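Local coordinates for protein agarase (Pseudoalteromonas fuliginea, PDB 6XJ9) that probably hydrolyses the beta-1,4 linkages of agarose, a galactan of red algal cell walls, at residues D306-A311 against Q415-V420. Residues are numbered along the deposited sequence; the frame is centred on the assembly and turned at random.
Sequences DIIRLA and QKWREV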
ATOM      1  N   ASP A 306     -12.079 -15.265  10.781  1.00 16.98           N
ATOM      2  CA  ASP A 306     -12.269 -16.187  11.886  1.00 17.18           C
ATOM      3  C   ASP A 306     -11.898 -15.515  13.204  1.00 17.27           C
ATOM      4  O   ASP A 306     -11.200 -14.504  13.219  1.00 16.82           O
ATOM      5  CB  ASP A 306     -11.406 -17.436  11.727  1.00 17.25           C
ATOM      6  CG  ASP A 306     -11.602 -18.208  10.433  1.00 17.69           C
ATOM      7  OD1 ASP A 306     -12.775 -18.472  10.064  1.00 18.09           O
ATOM      8  OD2 ASP A 306     -10.572 -18.580   9.816  1.00 16.40           O
ATOM      9  N   ILE A 307     -12.350 -16.123  14.307  1.00 17.46           N
ATOM     10  CA  ILE A 307     -11.985 -15.709  15.659  1.00 18.57           C
ATOM     11  C   ILE A 307     -12.516 -14.293  15.919  1.00 19.05           C
ATOM     12  O   ILE A 307     -11.766 -13.385  16.296  1.00 18.51           O
ATOM     13  CB  ILE A 307     -10.466 -15.863  15.928  1.00 19.16           C
ATOM     14  CG1 ILE A 307      -9.928 -17.197  15.397  1.00 18.04           C
ATOM     15  CG2 ILE A 307     -10.155 -15.697  17.412  1.00 18.52           C
ATOM     16  CD1 ILE A 307     -10.185 -18.371  16.314  1.00 18.58           C
ATOM     17  N   ILE A 308     -13.830 -14.123  15.721  1.00 19.24           N
ATOM     18  CA  ILE A 308     -14.521 -12.908  16.136  1.00 19.62           C
ATOM     19  C   ILE A 308     -14.918 -13.080  17.597  1.00 19.44           C
ATOM     20  O   ILE A 308     -16.093 -13.288  17.908  1.00 18.83           O
ATOM     21  CB  ILE A 308     -15.759 -12.609  15.267  1.00 19.83           C
ATOM     22  CG1 ILE A 308     -15.510 -12.827  13.772  1.00 20.03           C
ATOM     23  CG2 ILE A 308     -16.294 -11.205  15.563  1.00 18.55           C
ATOM     24  CD1 ILE A 308     -14.513 -11.886  13.166  1.00 20.57           C
ATOM     25  N   ARG A 309     -13.907 -13.041  18.467  1.00 20.35           N
ATOM     26  CA  ARG A 309     -14.039 -13.258  19.903  1.00 20.54           C
ATOM     27  C   ARG A 309     -12.706 -12.868  20.539  1.00 20.49           C
ATOM     28  O   ARG A 309     -11.755 -12.578  19.813  1.00 18.98           O
ATOM     29  CB  ARG A 309     -14.410 -14.715  20.209  1.00 20.97           C
ATOM     30  CG  ARG A 309     -13.269 -15.709  20.017  1.00 21.50           C
ATOM     31  CD  ARG A 309     -13.704 -17.165  20.142  1.00 21.55           C
ATOM     32  NE  ARG A 309     -12.527 -18.021  20.069  1.00 23.42           N
ATOM     33  CZ  ARG A 309     -12.523 -19.353  20.129  1.00 24.24           C
ATOM     34  NH1 ARG A 309     -13.662 -20.013  20.258  1.00 23.18           N
ATOM     35  NH2 ARG A 309     -11.376 -20.017  20.073  1.00 23.58           N
ATOM     36  N   LEU A 310     -12.647 -12.908  21.882  1.00 21.08           N
ATOM     37  CA  LEU A 310     -11.527 -12.387  22.651  1.00 23.49           C
ATOM     38  C   LEU A 310     -10.625 -13.507  23.172  1.00 24.06           C
ATOM     39  O   LEU A 310      -9.507 -13.230  23.604  1.00 23.10           O
ATOM     40  CB  LEU A 310     -12.064 -11.542  23.814  1.00 25.56           C
ATOM     41  CG  LEU A 310     -12.861 -10.295  23.427  1.00 24.85           C
ATOM     42  CD1 LEU A 310     -13.062  -9.369  24.617  1.00 26.23           C
ATOM     43  CD2 LEU A 310     -12.216  -9.552  22.273  1.00 26.32           C
ATOM     44  N   ALA A 311     -11.103 -14.760  23.102  1.00 23.37           N
ATOM     45  CA  ALA A 311     -10.499 -15.892  23.799  1.00 27.26           C
ATOM     46  C   ALA A 311      -9.011 -16.071  23.481  1.00 27.32           C
ATOM     47  O   ALA A 311      -8.267 -16.582  24.314  1.00 30.48           O
ATOM     48  CB  ALA A 311     -11.276 -17.162  23.522  1.00 28.34           C
ATOM     49  N   GLN A 415     -20.466  -4.474  23.923  1.00 30.73           N
ATOM     50  CA  GLN A 415     -21.614  -4.301  23.043  1.00 30.86           C
ATOM     51  C   GLN A 415     -21.245  -3.371  21.890  1.00 29.27           C
ATOM     52  O   GLN A 415     -21.631  -3.617  20.753  1.00 27.45           O
ATOM     53  CB  GLN A 415     -22.832  -3.782  23.813  1.00 34.12           C
ATOM     54  CG  GLN A 415     -23.950  -3.252  22.925  1.00 37.11           C
ATOM     55  CD  GLN A 415     -24.875  -2.363  23.720  1.00 43.41           C
ATOM     56  OE1 GLN A 415     -24.811  -1.134  23.638  1.00 46.65           O
ATOM     57  NE2 GLN A 415     -25.723  -2.981  24.528  1.00 41.89           N
ATOM     58  N   LYS A 416     -20.488  -2.306  22.191  1.00 30.03           N
ATOM     59  CA  LYS A 416     -20.103  -1.361  21.154  1.00 29.04           C
ATOM     60  C   LYS A 416     -19.114  -2.022  20.193  1.00 27.96           C
ATOM     61  O   LYS A 416     -19.149  -1.767  18.990  1.00 26.81           O
ATOM     62  CB  LYS A 416     -19.573  -0.058  21.760  1.00 30.49           C
ATOM     63  CG  LYS A 416     -19.062   0.975  20.763  1.00 31.59           C
ATOM     64  CD  LYS A 416     -20.142   1.604  19.898  1.00 34.61           C
ATOM     65  CE  LYS A 416     -19.615   2.721  19.014  1.00 33.03           C
ATOM     66  NZ  LYS A 416     -20.691   3.346  18.207  1.00 33.17           N
ATOM     67  N   TRP A 417     -18.250  -2.889  20.731  1.00 25.41           N
ATOM     68  CA  TRP A 417     -17.296  -3.608  19.900  1.00 24.22           C
ATOM     69  C   TRP A 417     -18.027  -4.538  18.938  1.00 22.71           C
ATOM     70  O   TRP A 417     -17.635  -4.661  17.781  1.00 23.88           O
ATOM     71  CB  TRP A 417     -16.304  -4.396  20.761  1.00 22.73           C
ATOM     72  CG  TRP A 417     -15.469  -5.359  19.968  1.00 22.17           C
ATOM     73  CD1 TRP A 417     -14.431  -5.053  19.136  1.00 21.35           C
ATOM     74  CD2 TRP A 417     -15.600  -6.791  19.942  1.00 21.79           C
ATOM     75  NE1 TRP A 417     -13.896  -6.197  18.608  1.00 22.97           N
ATOM     76  CE2 TRP A 417     -14.585  -7.280  19.090  1.00 22.34           C
ATOM     77  CE3 TRP A 417     -16.446  -7.709  20.576  1.00 22.28           C
ATOM     78  CZ2 TRP A 417     -14.427  -8.642  18.837  1.00 23.17           C
ATOM     79  CZ3 TRP A 417     -16.289  -9.054  20.326  1.00 22.26           C
ATOM     80  CH2 TRP A 417     -15.287  -9.513  19.469  1.00 22.83           C
ATOM     81  N   ARG A 418     -19.063  -5.216  19.445  1.00 23.20           N
ATOM     82  CA  ARG A 418     -19.875  -6.086  18.614  1.00 24.90           C
ATOM     83  C   ARG A 418     -20.505  -5.276  17.485  1.00 24.73           C
ATOM     84  O   ARG A 418     -20.511  -5.712  16.339  1.00 23.38           O
ATOM     85  CB  ARG A 418     -20.941  -6.814  19.442  1.00 26.95           C
ATOM     86  CG  ARG A 418     -20.385  -7.935  20.306  1.00 28.85           C
ATOM     87  CD  ARG A 418     -21.438  -8.894  20.834  1.00 32.22           C
ATOM     88  NE  ARG A 418     -22.363  -8.174  21.688  1.00 35.26           N
ATOM     89  CZ  ARG A 418     -22.183  -7.965  22.987  1.00 38.67           C
ATOM     90  NH1 ARG A 418     -21.114  -8.450  23.601  1.00 39.56           N
ATOM     91  NH2 ARG A 418     -23.084  -7.280  23.667  1.00 39.75           N
ATOM     92  N   GLU A 419     -21.003  -4.077  17.818  1.00 24.56           N
ATOM     93  CA  GLU A 419     -21.747  -3.280  16.862  1.00 24.18           C
ATOM     94  C   GLU A 419     -20.801  -2.772  15.782  1.00 23.30           C
ATOM     95  O   GLU A 419     -21.156  -2.713  14.608  1.00 23.07           O
ATOM     96  CB  GLU A 419     -22.449  -2.110  17.562  1.00 24.79           C
ATOM     97  CG  GLU A 419     -23.625  -2.544  18.427  1.00 27.24           C
ATOM     98  CD  GLU A 419     -24.188  -1.429  19.300  1.00 29.08           C
ATOM     99  OE1 GLU A 419     -25.137  -1.693  20.068  1.00 31.50           O
ATOM    100  OE2 GLU A 419     -23.670  -0.302  19.218  1.00 29.06           O
ATOM    101  N   VAL A 420     -19.602  -2.355  16.195  1.00 21.82           N
ATOM    102  CA  VAL A 420     -18.648  -1.815  15.245  1.00 20.58           C
ATOM    103  C   VAL A 420     -18.139  -2.960  14.360  1.00 20.11           C
ATOM    104  O   VAL A 420     -17.963  -2.799  13.144  1.00 20.99           O
ATOM    105  CB  VAL A 420     -17.538  -1.039  15.977  1.00 20.77           C
ATOM    106  CG1 VAL A 420     -16.289  -0.839  15.127  1.00 20.29           C
ATOM    107  CG2 VAL A 420     -18.055   0.303  16.484  1.00 21.80           C
TER
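The indole of W417, carried by helix 413-428, reaches across to the backbone of I308 and R309 and to the side chain of L310. These three residues lie in the loop that leaves strand 299-305 of the probable (β/α)8 catalytic barrel, where I308 is the centre of an inverse gamma turn. W417 alone carries the helix side of the contact. With CG anti to the backbone N (chi1 169°), the ring extends from the helix and leads with the far corner of its six-membered ring.

The tight part is where this corner meets the main chain: W417 CH2 lies 3.9 Å from R309 N and 4.0 Å from I308 C. The amide nitrogen of R309 sits in the indole plane at the ring edge, so this is van der Waals packing and not a hydrogen bond to the pi face; no hydrogen bond joins the segments. On the buried I308 side, CG2 makes a more distant apolar contact, 4.4 Å from W417 CH2. W417 is buried, and L402 of helix 397-406 also packs against it; W417 NE1 is hydrogen-bonded outside the two segments.

The looser side is formed by the side chains of R309 and L310, both residues being partly exposed. The extended side chain of R309 runs away from the helix, and its NH2 hydrogen-bonds to N312 OD1. Y398 and M414 also touch the side chain of L310. L310 CD2 lies over one face of the indole, offset toward the rim and 4.2 Å from both W417 CH2 and CZ2, and this methyl stands 4.1 Å above the ring plane.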